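Local coordinates for checkpoint serine/threonine-protein kinase BUB1 (PDB 3ESL), which acts in the mitotic spindle assembly checkpoint as a serine/threonine kinase, delaying anaphase until chromosomes are bioriented, and is represented here by its conserved all-helical N-terminal domain, at residues A[53-56]-A[57-61]; A[82-85]-A[86-90]; A[92-95]-A[96-99]; A[115-118]-A[119-123]; A[189-193]-A[194-198]. All coordinates share one frame; numbering follows the deposited sequence. Where two conformers were deposited one is given.

Interaction 1: residues A[53-56]-A[57-61]; sequences QEVL and RSTME
Leu56 and Met60 sit one turn apart on helix 49-67 and form its tightly packed flank. Leu56 CG lies 3.9 Å from Met60 SD, and Leu56 CD1 rests against both the sulfur and Met60 CG. A neighbouring flank is closed by Val55 and Thr59, which run side by side. With Thr59 OG1 placed beside its own backbone N (chi1 -59°), the hydroxyl doubles back and donates to Val55 O at 2.7 Å. Thr59 N donates to Val55 O as well, at 2.9 Å, from the opposite face of the carbonyl plane, so two bonds grip one acceptor. These flanks belong to the helix stack of a domain related to TPR proteins: Thr59 packs on Met37 and Ile40 of helix 29-47, while Met60 reaches Trp85, Tyr86 and Phe90 of helix 77-90. The solvent side is much looser. Gln53 and Glu54 are exposed and join the next turn through their carbonyls alone, Glu54 O taking a hydrogen bond from Ser58 N at 3.0 Å. Arg57 leaves this loose side and runs to helix 77-90, packing on Phe90; Arg57 NE makes a salt bridge with Glu61 OE2 whose hydrogen bond, at 3.3 Å, is weak, and has a stronger partner in Tyr86 OH.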
# COMPACT_ATOMS: atom_id res chain seq x y z
N GLN A 53 -0.88 18.36 -2.04
CA GLN A 53 -0.32 17.34 -1.15
C GLN A 53 -1.32 16.91 -0.07
O GLN A 53 -1.54 15.70 0.14
CB GLN A 53 0.98 17.85 -0.51
CG GLN A 53 1.69 16.82 0.36
CD GLN A 53 2.89 17.39 1.09
OE1 GLN A 53 3.75 18.04 0.49
NE2 GLN A 53 2.97 17.12 2.39
N GLU A 54 -1.91 17.90 0.60
CA GLU A 54 -2.90 17.69 1.66
C GLU A 54 -4.13 16.96 1.13
O GLU A 54 -4.61 16.00 1.74
CB GLU A 54 -3.31 19.04 2.27
CG GLU A 54 -4.45 18.96 3.29
CD GLU A 54 -5.33 20.21 3.31
OE1 GLU A 54 -4.78 21.34 3.20
OE2 GLU A 54 -6.56 20.07 3.44
N VAL A 55 -4.64 17.42 -0.01
CA VAL A 55 -5.86 16.87 -0.60
C VAL A 55 -5.58 15.45 -1.09
O VAL A 55 -6.43 14.56 -0.94
CB VAL A 55 -6.43 17.76 -1.73
CG1 VAL A 55 -7.66 17.12 -2.36
CG2 VAL A 55 -6.77 19.16 -1.20
N LEU A 56 -4.40 15.24 -1.66
CA LEU A 56 -4.04 13.88 -2.09
C LEU A 56 -4.01 12.95 -0.87
O LEU A 56 -4.59 11.85 -0.91
CB LEU A 56 -2.71 13.85 -2.84
CG LEU A 56 -2.26 12.47 -3.34
CD1 LEU A 56 -3.30 11.83 -4.28
CD2 LEU A 56 -0.88 12.51 -3.99
N ARG A 57 -3.34 13.38 0.20
CA ARG A 57 -3.19 12.52 1.38
C ARG A 57 -4.56 12.17 1.96
O ARG A 57 -4.83 11.00 2.21
CB ARG A 57 -2.28 13.17 2.45
CG ARG A 57 -2.09 12.26 3.68
CD ARG A 57 -0.90 12.62 4.57
NE ARG A 57 -0.65 11.51 5.51
CZ ARG A 57 0.45 11.34 6.25
NH1 ARG A 57 1.45 12.21 6.20
NH2 ARG A 57 0.53 10.28 7.06
N SER A 58 -5.40 13.18 2.14
CA SER A 58 -6.76 12.99 2.68
C SER A 58 -7.64 12.09 1.82
O SER A 58 -8.40 11.26 2.34
CB SER A 58 -7.44 14.35 2.89
OG SER A 58 -8.85 14.20 3.03
N THR A 59 -7.55 12.25 0.51
CA THR A 59 -8.35 11.47 -0.42
C THR A 59 -7.90 10.01 -0.39
O THR A 59 -8.74 9.11 -0.42
CB THR A 59 -8.29 12.06 -1.84
OG1 THR A 59 -8.77 13.41 -1.78
CG2 THR A 59 -9.20 11.28 -2.78
N MET A 60 -6.59 9.80 -0.33
CA MET A 60 -6.06 8.43 -0.33
C MET A 60 -6.50 7.74 0.96
O MET A 60 -6.90 6.57 0.95
CB MET A 60 -4.54 8.43 -0.47
CG MET A 60 -4.08 8.85 -1.86
SD MET A 60 -2.29 8.79 -2.00
CE MET A 60 -2.05 7.04 -2.05
N GLU A 61 -6.45 8.47 2.08
CA GLU A 61 -6.88 7.91 3.36
C GLU A 61 -8.37 7.57 3.33
O GLU A 61 -8.78 6.49 3.79
CB GLU A 61 -6.56 8.88 4.50
CG GLU A 61 -5.08 9.02 4.74
CD GLU A 61 -4.76 9.91 5.92
OE1 GLU A 61 -5.71 10.42 6.56
OE2 GLU A 61 -3.56 10.08 6.19

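Interaction 2: residues A[82-85]-A[86-90]; sequences IWIW and YINLF
Trp85 presents the rim of its indole to Leu89, one turn further along helix 77-90. The overlap is at an edge: Leu89 CG lies in the ring plane, 3.9 Å from Trp85 CE3, and Leu89 CD1 is almost as close to the same carbon. Leu89 also leans on the backbone. Its CG stands beside its own N (chi1 -69°), which brings Leu89 CG to 3.2 Å from Trp85 O while Leu89 N donates to that oxygen at 2.9 Å. Next to it, Asn88 N donates to Ile84 O at 3.0 Å. The amide of Asn88 folds over the same carbonyl, with ND2 3.2 Å from Ile84 O, but at an angle too poor for a hydrogen bond. On the buried side, Ile87 lays CG1 and CD1 along Trp83 O, the former at 3.4 Å. Within 86-90, Phe90 CB sits over one face of the Tyr86 ring, toward its rim.

Helix 77-90 is central in this TPR-related stack. Trp83 packs on Thr101, Tyr104 and Met105 of helix 95-108, Ile82 faces Leu30, Leu34 and Met37 of helix 29-47, and Tyr86 stacks on Phe194 and bonds through its hydroxyl to Glu61 and Arg57 of helix 49-67. Trp85, by contrast, is exposed; its side chain comes, at the nearest atoms, about 3 Å from a bound cyclohexylaminoethanesulfonic acid molecule, probably a crystallisation component. Between 82-85 and 86-90, directional bonding is thus left to the backbone, and the side chains add mainly dispersion, including an apolar surface that a cyclohexyl-bearing molecule could find attractive.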
# COMPACT_ATOMS: atom_id res chain seq x y z
N ILE A 82 -2.90 1.48 -4.28
CA ILE A 82 -3.17 2.67 -3.46
C ILE A 82 -2.47 2.56 -2.11
O ILE A 82 -1.84 3.52 -1.67
CB ILE A 82 -4.69 2.94 -3.30
CG1 ILE A 82 -5.34 3.04 -4.68
CG2 ILE A 82 -4.93 4.24 -2.51
CD1 ILE A 82 -6.84 2.94 -4.66
N TRP A 83 -2.55 1.38 -1.47
CA TRP A 83 -1.83 1.15 -0.22
C TRP A 83 -0.34 1.40 -0.40
O TRP A 83 0.27 2.10 0.39
CB TRP A 83 -2.02 -0.27 0.31
CG TRP A 83 -3.38 -0.52 0.87
CD1 TRP A 83 -4.45 -1.01 0.20
CD2 TRP A 83 -3.82 -0.28 2.22
NE1 TRP A 83 -5.54 -1.10 1.04
CE2 TRP A 83 -5.18 -0.67 2.29
CE3 TRP A 83 -3.19 0.22 3.37
CZ2 TRP A 83 -5.93 -0.56 3.46
CZ3 TRP A 83 -3.94 0.32 4.56
CH2 TRP A 83 -5.29 -0.07 4.58
N ILE A 84 0.25 0.83 -1.45
CA ILE A 84 1.70 0.96 -1.66
C ILE A 84 2.10 2.40 -2.03
O ILE A 84 3.15 2.88 -1.58
CB ILE A 84 2.24 -0.12 -2.63
CG1 ILE A 84 1.96 -1.51 -2.06
CG2 ILE A 84 3.75 0.06 -2.88
CD1 ILE A 84 2.13 -2.64 -3.04
N TRP A 85 1.26 3.09 -2.80
CA TRP A 85 1.51 4.51 -3.09
C TRP A 85 1.46 5.32 -1.81
O TRP A 85 2.29 6.20 -1.60
CB TRP A 85 0.52 5.05 -4.12
CG TRP A 85 1.03 4.86 -5.54
CD1 TRP A 85 0.58 3.96 -6.46
CD2 TRP A 85 2.09 5.59 -6.18
NE1 TRP A 85 1.29 4.08 -7.63
CE2 TRP A 85 2.22 5.07 -7.49
CE3 TRP A 85 2.93 6.64 -5.78
CZ2 TRP A 85 3.17 5.57 -8.40
CZ3 TRP A 85 3.88 7.13 -6.69
CH2 TRP A 85 3.98 6.60 -7.98
N TYR A 86 0.50 5.00 -0.95
CA TYR A 86 0.38 5.71 0.32
C TYR A 86 1.64 5.56 1.17
O TYR A 86 2.18 6.54 1.67
CB TYR A 86 -0.86 5.29 1.13
CG TYR A 86 -1.05 6.19 2.33
CD1 TYR A 86 -1.81 7.36 2.23
CD2 TYR A 86 -0.42 5.92 3.54
CE1 TYR A 86 -1.95 8.21 3.31
CE2 TYR A 86 -0.56 6.78 4.63
CZ TYR A 86 -1.34 7.90 4.51
OH TYR A 86 -1.47 8.73 5.58
N ILE A 87 2.08 4.32 1.34
CA ILE A 87 3.27 4.04 2.13
C ILE A 87 4.47 4.79 1.55
O ILE A 87 5.21 5.44 2.29
CB ILE A 87 3.53 2.52 2.19
CG1 ILE A 87 2.40 1.81 2.97
CG2 ILE A 87 4.90 2.20 2.82
CD1 ILE A 87 2.32 0.31 2.66
N ASN A 88 4.64 4.73 0.23
CA ASN A 88 5.80 5.34 -0.43
C ASN A 88 5.81 6.87 -0.39
O ASN A 88 6.86 7.49 -0.22
CB ASN A 88 5.90 4.88 -1.89
CG ASN A 88 6.22 3.40 -2.04
OD1 ASN A 88 6.74 2.75 -1.14
ND2 ASN A 88 5.93 2.86 -3.22
N LEU A 89 4.64 7.48 -0.56
CA LEU A 89 4.52 8.93 -0.59
C LEU A 89 4.56 9.56 0.80
O LEU A 89 5.16 10.63 0.99
CB LEU A 89 3.22 9.35 -1.27
CG LEU A 89 3.12 9.10 -2.78
CD1 LEU A 89 1.71 9.42 -3.21
CD2 LEU A 89 4.14 9.97 -3.54
N PHE A 90 3.93 8.90 1.77
CA PHE A 90 3.65 9.54 3.06
C PHE A 90 4.32 8.92 4.28
O PHE A 90 4.48 9.60 5.31
CB PHE A 90 2.13 9.67 3.26
CG PHE A 90 1.46 10.50 2.20
CD1 PHE A 90 1.74 11.86 2.09
CD2 PHE A 90 0.58 9.92 1.30
CE1 PHE A 90 1.14 12.64 1.10
CE2 PHE A 90 -0.03 10.69 0.31
CZ PHE A 90 0.24 12.05 0.21

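Interaction 3: residues A[92-95]-A[96-99]; sequences SNNF and HESE
The rings of Phe95 and His96 meet edge-to-face at the start of helix 95-108. Phe95 CD2 stands over the centre of the imidazole face, the planes are inclined at 73°, and the centroids are 5.4 Å apart. One face of the Phe95 ring carries Glu99 CB in a CH-pi contact, 4.2 Å from the centroid and displaced toward the rim. Beyond it the Glu99 chain runs on extended, bringing Glu99 CD to 3.6 Å from Phe95 CZ.

The amide of Asn94 does different work: this residue is the N-cap. Its CG is anti to the backbone N (chi1 -168°), swinging the amide toward the first turn, where Asn94 OD1 accepts from Glu97 N at 3.0 Å. The bond is straight at the hydrogen, yet the donor stands well above the amide plane instead of on a lone pair. Alongside, Asn94 ND2 lies 3.3 Å from Glu97 CG. Regular helical bonding begins at once, with Ser98 N donating to Asn94 O at 3.0 Å and Glu99 N to Phe95 O at 2.7 Å.

Both glutamates have their main polar partners in other parts of the fold. Glu99 forms a salt bridge with Arg185, and Glu97 bends at CG and accepts from Phe193 N. The Glu97 carboxylate, in the first turn, would probably be favoured by the partial positive charge of the helix start, adding to the stabilisation given by the asparagine cap.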
# COMPACT_ATOMS: atom_id res chain seq x y z
N SER A 92 7.47 7.16 4.07
CA SER A 92 8.81 6.75 3.65
C SER A 92 9.90 6.98 4.71
O SER A 92 10.90 6.26 4.75
CB SER A 92 9.20 7.41 2.32
OG SER A 92 9.24 8.83 2.44
N ASN A 93 9.70 7.98 5.57
CA ASN A 93 10.65 8.28 6.65
C ASN A 93 10.29 7.60 7.98
O ASN A 93 10.79 7.98 9.03
CB ASN A 93 10.77 9.80 6.83
CG ASN A 93 9.51 10.43 7.41
OD1 ASN A 93 8.40 9.91 7.24
ND2 ASN A 93 9.68 11.55 8.10
N ASN A 94 9.41 6.60 7.92
CA ASN A 94 8.91 5.97 9.14
C ASN A 94 8.77 4.47 8.96
O ASN A 94 7.71 4.01 8.52
CB ASN A 94 7.56 6.58 9.54
CG ASN A 94 7.11 6.19 10.94
OD1 ASN A 94 7.42 5.11 11.45
ND2 ASN A 94 6.34 7.08 11.56
N PHE A 95 9.81 3.71 9.29
CA PHE A 95 9.80 2.26 9.12
C PHE A 95 8.66 1.60 9.89
O PHE A 95 7.96 0.75 9.35
CB PHE A 95 11.12 1.60 9.53
CG PHE A 95 11.03 0.10 9.61
CD1 PHE A 95 11.12 -0.68 8.45
CD2 PHE A 95 10.78 -0.54 10.82
CE1 PHE A 95 11.00 -2.07 8.52
CE2 PHE A 95 10.67 -1.92 10.90
CZ PHE A 95 10.77 -2.69 9.74
N HIS A 96 8.48 1.99 11.15
CA HIS A 96 7.49 1.31 11.97
C HIS A 96 6.06 1.48 11.46
O HIS A 96 5.30 0.52 11.45
CB HIS A 96 7.62 1.70 13.44
CG HIS A 96 8.80 1.06 14.10
ND1 HIS A 96 8.87 -0.30 14.34
CD2 HIS A 96 9.96 1.58 14.54
CE1 HIS A 96 10.02 -0.58 14.91
NE2 HIS A 96 10.71 0.54 15.05
N GLU A 97 5.73 2.69 11.03
CA GLU A 97 4.40 2.93 10.47
C GLU A 97 4.25 2.25 9.11
O GLU A 97 3.19 1.71 8.82
CB GLU A 97 4.09 4.42 10.40
CG GLU A 97 3.78 4.98 11.80
CD GLU A 97 2.64 4.23 12.48
OE1 GLU A 97 1.53 4.20 11.90
OE2 GLU A 97 2.85 3.64 13.57
N SER A 98 5.32 2.26 8.31
CA SER A 98 5.31 1.49 7.04
C SER A 98 5.08 0.00 7.29
O SER A 98 4.17 -0.60 6.69
CB SER A 98 6.61 1.69 6.23
OG SER A 98 6.70 3.02 5.74
N GLU A 99 5.88 -0.59 8.17
CA GLU A 99 5.74 -2.01 8.47
C GLU A 99 4.36 -2.30 9.08
O GLU A 99 3.73 -3.31 8.74
CB GLU A 99 6.85 -2.50 9.41
CG GLU A 99 6.80 -4.00 9.58
CD GLU A 99 7.79 -4.54 10.59
OE1 GLU A 99 7.87 -4.00 11.71
OE2 GLU A 99 8.47 -5.53 10.25

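Interaction 4: residues A[115-118]-A[119-123]; sequences SLFY and EEFSK
Phe117 and Phe121 lie side by side on helix 115-127, a member of the TPR-related helical array, and pair as an offset edge-to-face stack. Both place CG anti to the backbone N, but their rings turn differently about the next bond. Phe121 has chi2 near -5°, which sends Phe121 CD2 back along the helix until it is 3.7 Å from Phe117 CZ. The edge of Phe121 is thereby directed at the face of Phe117, with the planes at 74°. Phe121 also stacks on Phe102, and Phe117 packs on Met105 and Phe106, so the pair packs against helix 95-108.

Leu116 and Glu120 lie side by side on another flank, pointing the same way and facing Ile84. Glu120 sets CG beside its backbone N and bends again at the following bond (chi2 -68°). The methylene is left against leucine, with Glu120 CG 3.7 Å from Leu116 CD1.

Glu119 shares that first torsion but stays extended beyond CG, so its chain passes back along the preceding turn. Glu119 CG comes to 3.3 Å from Ser115 O, a carbonyl that also accepts from Glu119 N at 2.9 Å. The carboxylate reaches Ser155 and Arg151 of helix 149-165, joining the two helices by polar bonds. Tyr118 leaves the helix in another direction, its hydroxyl hydrogen-bonded to Thr112 O and Asn144 ND2, and Phe117 CD2 stands 3.7 Å above the centre of the Tyr118 ring plane.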
# COMPACT_ATOMS: atom_id res chain seq x y z
N SER A 115 1.46 -11.00 -5.84
CA SER A 115 2.93 -10.95 -5.76
C SER A 115 3.47 -9.59 -5.33
O SER A 115 4.44 -9.50 -4.57
CB SER A 115 3.56 -11.34 -7.11
OG SER A 115 3.28 -12.68 -7.41
N LEU A 116 2.86 -8.52 -5.84
CA LEU A 116 3.29 -7.17 -5.53
C LEU A 116 3.35 -6.91 -4.03
O LEU A 116 4.26 -6.22 -3.56
CB LEU A 116 2.37 -6.15 -6.22
CG LEU A 116 2.77 -4.68 -6.03
CD1 LEU A 116 4.13 -4.40 -6.63
CD2 LEU A 116 1.71 -3.78 -6.62
N PHE A 117 2.40 -7.48 -3.29
CA PHE A 117 2.36 -7.26 -1.84
C PHE A 117 3.65 -7.78 -1.22
O PHE A 117 4.33 -7.07 -0.47
CB PHE A 117 1.14 -7.95 -1.22
CG PHE A 117 1.16 -7.94 0.29
CD1 PHE A 117 0.69 -6.84 1.00
CD2 PHE A 117 1.68 -9.03 1.01
CE1 PHE A 117 0.73 -6.82 2.41
CE2 PHE A 117 1.71 -9.02 2.41
CZ PHE A 117 1.23 -7.92 3.12
N TYR A 118 3.98 -9.02 -1.55
CA TYR A 118 5.17 -9.65 -0.98
C TYR A 118 6.45 -9.00 -1.46
O TYR A 118 7.39 -8.83 -0.67
CB TYR A 118 5.16 -11.15 -1.27
CG TYR A 118 3.97 -11.81 -0.65
CD1 TYR A 118 4.00 -12.28 0.67
CD2 TYR A 118 2.78 -11.96 -1.37
CE1 TYR A 118 2.88 -12.87 1.24
CE2 TYR A 118 1.66 -12.55 -0.80
CZ TYR A 118 1.71 -13.01 0.50
OH TYR A 118 0.60 -13.59 1.05
N GLU A 119 6.48 -8.62 -2.74
CA GLU A 119 7.66 -7.92 -3.29
C GLU A 119 7.96 -6.61 -2.56
O GLU A 119 9.11 -6.34 -2.17
CB GLU A 119 7.49 -7.67 -4.79
CG GLU A 119 7.50 -8.97 -5.60
CD GLU A 119 7.08 -8.78 -7.06
OE1 GLU A 119 6.26 -7.88 -7.35
OE2 GLU A 119 7.59 -9.54 -7.92
N GLU A 120 6.92 -5.80 -2.38
CA GLU A 120 7.07 -4.51 -1.72
C GLU A 120 7.37 -4.62 -0.22
O GLU A 120 8.22 -3.89 0.30
CB GLU A 120 5.84 -3.63 -1.98
CG GLU A 120 5.68 -3.23 -3.46
CD GLU A 120 6.77 -2.28 -3.95
OE1 GLU A 120 7.28 -1.45 -3.16
OE2 GLU A 120 7.12 -2.35 -5.15
N PHE A 121 6.67 -5.53 0.46
CA PHE A 121 6.87 -5.76 1.89
C PHE A 121 8.30 -6.28 2.09
O PHE A 121 9.04 -5.80 2.96
CB PHE A 121 5.82 -6.75 2.39
CG PHE A 121 5.67 -6.82 3.90
CD1 PHE A 121 6.52 -6.11 4.75
CD2 PHE A 121 4.69 -7.64 4.46
CE1 PHE A 121 6.37 -6.20 6.15
CE2 PHE A 121 4.55 -7.74 5.85
CZ PHE A 121 5.38 -7.02 6.69
N SER A 122 8.72 -7.22 1.25
CA SER A 122 10.09 -7.74 1.32
C SER A 122 11.12 -6.62 1.12
O SER A 122 12.13 -6.58 1.84
CB SER A 122 10.31 -8.86 0.30
OG SER A 122 11.68 -9.28 0.32
N LYS A 123 10.87 -5.74 0.15
CA LYS A 123 11.75 -4.60 -0.12
C LYS A 123 11.88 -3.72 1.13
O LYS A 123 12.99 -3.29 1.47
CB LYS A 123 11.27 -3.78 -1.32
CG LYS A 123 12.19 -2.62 -1.70
CD LYS A 123 11.63 -1.79 -2.87
CE LYS A 123 10.54 -0.80 -2.41
NZ LYS A 123 11.08 0.34 -1.60

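Interaction 5: residues A[189-193]-A[194-198]; sequences RTAPF and FIRKF
Arg196 reaches back from the first turn of helix 193-200 to the loop before it; Pro192 is the N-cap of the helix. Arg196 CB lies 3.8 Å from Phe193 O. Next, Arg196 CG rests against Ala191 CB at 3.9 Å, and CD passes Ala191 O. A bend at chi3 (-83°) then turns the guanidinium across the loop. There Arg196 NE donates to Ala191 O at 2.8 Å, nearly straight (170°) and in the guanidinium plane, though tilted from that of the carbonyl. Thr190 OG1 lies over one face of the group, Phe193 CA over the opposite one. At the tip, Arg196 NH2 donates to a water 3.0 Å away. That water itself donates to Ala191 O, while Arg196 NH1 stands 4.1 Å from Phe193 CD1. The carbonyl ahead of the cap is thus held by both arginine and water.

The following residue uses the Phe193 ring instead: Lys197 CB lies over one face of the Phe193 ring, a CH-pi contact, 4.1 Å from the centroid. Toward the body of the fold, Pro192 touches Glu97 and Thr101 of helix 95-108, while Phe194 stacks on Tyr86. Pro192 CG touches two side chains of the new helix, 3.7 Å from Phe194 CE1 and 3.6 Å from Ile195 CD1.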
# COMPACT_ATOMS: atom_id res chain seq x y z
N ARG A 189 -0.66 -6.33 15.78
CA ARG A 189 -0.74 -5.62 17.05
C ARG A 189 -1.79 -4.52 17.02
O ARG A 189 -2.77 -4.56 17.77
CB ARG A 189 0.64 -5.05 17.42
CG ARG A 189 1.70 -6.12 17.74
CD ARG A 189 1.52 -6.68 19.15
NE ARG A 189 1.38 -5.59 20.11
CZ ARG A 189 2.39 -5.04 20.78
NH1 ARG A 189 3.63 -5.50 20.63
NH2 ARG A 189 2.15 -4.03 21.62
N THR A 190 -1.60 -3.56 16.12
CA THR A 190 -2.36 -2.31 16.12
C THR A 190 -2.47 -1.78 14.68
O THR A 190 -1.58 -2.03 13.87
CB THR A 190 -1.65 -1.26 17.04
OG1 THR A 190 -2.48 -0.11 17.22
CG2 THR A 190 -0.28 -0.83 16.50
N ALA A 191 -3.57 -1.09 14.35
CA ALA A 191 -3.64 -0.36 13.07
C ALA A 191 -2.60 0.77 13.03
O ALA A 191 -2.25 1.35 14.06
CB ALA A 191 -5.03 0.20 12.84
N PRO A 192 -2.10 1.10 11.81
CA PRO A 192 -1.17 2.21 11.71
C PRO A 192 -1.82 3.49 12.19
O PRO A 192 -3.05 3.62 12.13
CB PRO A 192 -0.87 2.30 10.20
CG PRO A 192 -1.91 1.50 9.53
CD PRO A 192 -2.35 0.45 10.51
N PHE A 193 -1.01 4.43 12.67
CA PHE A 193 -1.55 5.65 13.23
C PHE A 193 -2.44 6.43 12.28
O PHE A 193 -3.44 6.99 12.72
CB PHE A 193 -0.45 6.56 13.77
CG PHE A 193 -0.99 7.76 14.48
CD1 PHE A 193 -1.77 7.62 15.63
CD2 PHE A 193 -0.74 9.04 13.99
CE1 PHE A 193 -2.30 8.75 16.29
CE2 PHE A 193 -1.25 10.17 14.65
CZ PHE A 193 -2.03 10.03 15.79
N PHE A 194 -2.10 6.46 10.99
CA PHE A 194 -2.89 7.29 10.07
C PHE A 194 -4.34 6.82 9.99
O PHE A 194 -5.25 7.62 9.80
CB PHE A 194 -2.24 7.43 8.67
CG PHE A 194 -2.43 6.23 7.77
CD1 PHE A 194 -1.49 5.20 7.75
CD2 PHE A 194 -3.52 6.17 6.90
CE1 PHE A 194 -1.66 4.11 6.89
CE2 PHE A 194 -3.71 5.08 6.04
CZ PHE A 194 -2.78 4.04 6.03
N ILE A 195 -4.53 5.50 10.15
CA ILE A 195 -5.86 4.93 10.13
C ILE A 195 -6.61 5.29 11.42
O ILE A 195 -7.76 5.76 11.38
CB ILE A 195 -5.80 3.40 9.92
CG1 ILE A 195 -5.34 3.10 8.48
CG2 ILE A 195 -7.15 2.74 10.16
CD1 ILE A 195 -5.23 1.64 8.14
N ARG A 196 -5.94 5.09 12.55
CA ARG A 196 -6.55 5.37 13.86
C ARG A 196 -6.92 6.85 13.99
O ARG A 196 -8.02 7.20 14.44
CB ARG A 196 -5.64 4.90 14.98
CG ARG A 196 -5.46 3.38 14.98
CD ARG A 196 -4.75 2.89 16.23
NE ARG A 196 -3.29 3.00 16.13
CZ ARG A 196 -2.54 3.74 16.93
NH1 ARG A 196 -3.09 4.45 17.90
NH2 ARG A 196 -1.22 3.75 16.75
N LYS A 197 -6.01 7.73 13.55
CA LYS A 197 -6.25 9.18 13.58
C LYS A 197 -7.44 9.57 12.70
O LYS A 197 -8.26 10.42 13.09
CB LYS A 197 -4.99 9.95 13.16
CG LYS A 197 -5.21 11.46 13.13
CD LYS A 197 -4.22 12.18 12.22
CE LYS A 197 -3.09 12.81 13.00
NZ LYS A 197 -2.57 14.02 12.31
N PHE A 198 -7.53 8.96 11.52
CA PHE A 198 -8.67 9.20 10.63
C PHE A 198 -9.99 8.86 11.32
O PHE A 198 -10.95 9.64 11.29
CB PHE A 198 -8.52 8.40 9.34
CG PHE A 198 -9.61 8.68 8.34
CD1 PHE A 198 -10.86 8.05 8.45
CD2 PHE A 198 -9.39 9.57 7.29
CE1 PHE A 198 -11.87 8.31 7.52
CE2 PHE A 198 -10.39 9.83 6.37
CZ PHE A 198 -11.63 9.19 6.48
O HOH W 1 0.63 2.20 15.03

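Interactions 1 to 4 come in series on four successive helices, 49-67, 77-90, 95-108 and 115-127, interaction 3 at the loop and N-terminus of 95-108, all within the Mad3/BUB1 homology region. Interaction 2 is the most central, its centre about 11 Å from those of interactions 1 and 3 and 13 Å from that of interaction 4. Interactions 1 and 4, with centres about 24 Å apart, lie on opposite sides of the chain's centre and do not touch. Interaction 5, last in the chain, folds back across the array: helix 193-200 packs against interactions 1 and 2, and the residue beginning it is bonded to interaction 3. The C-terminal segment thus bridges three helices of the TPR-like stack.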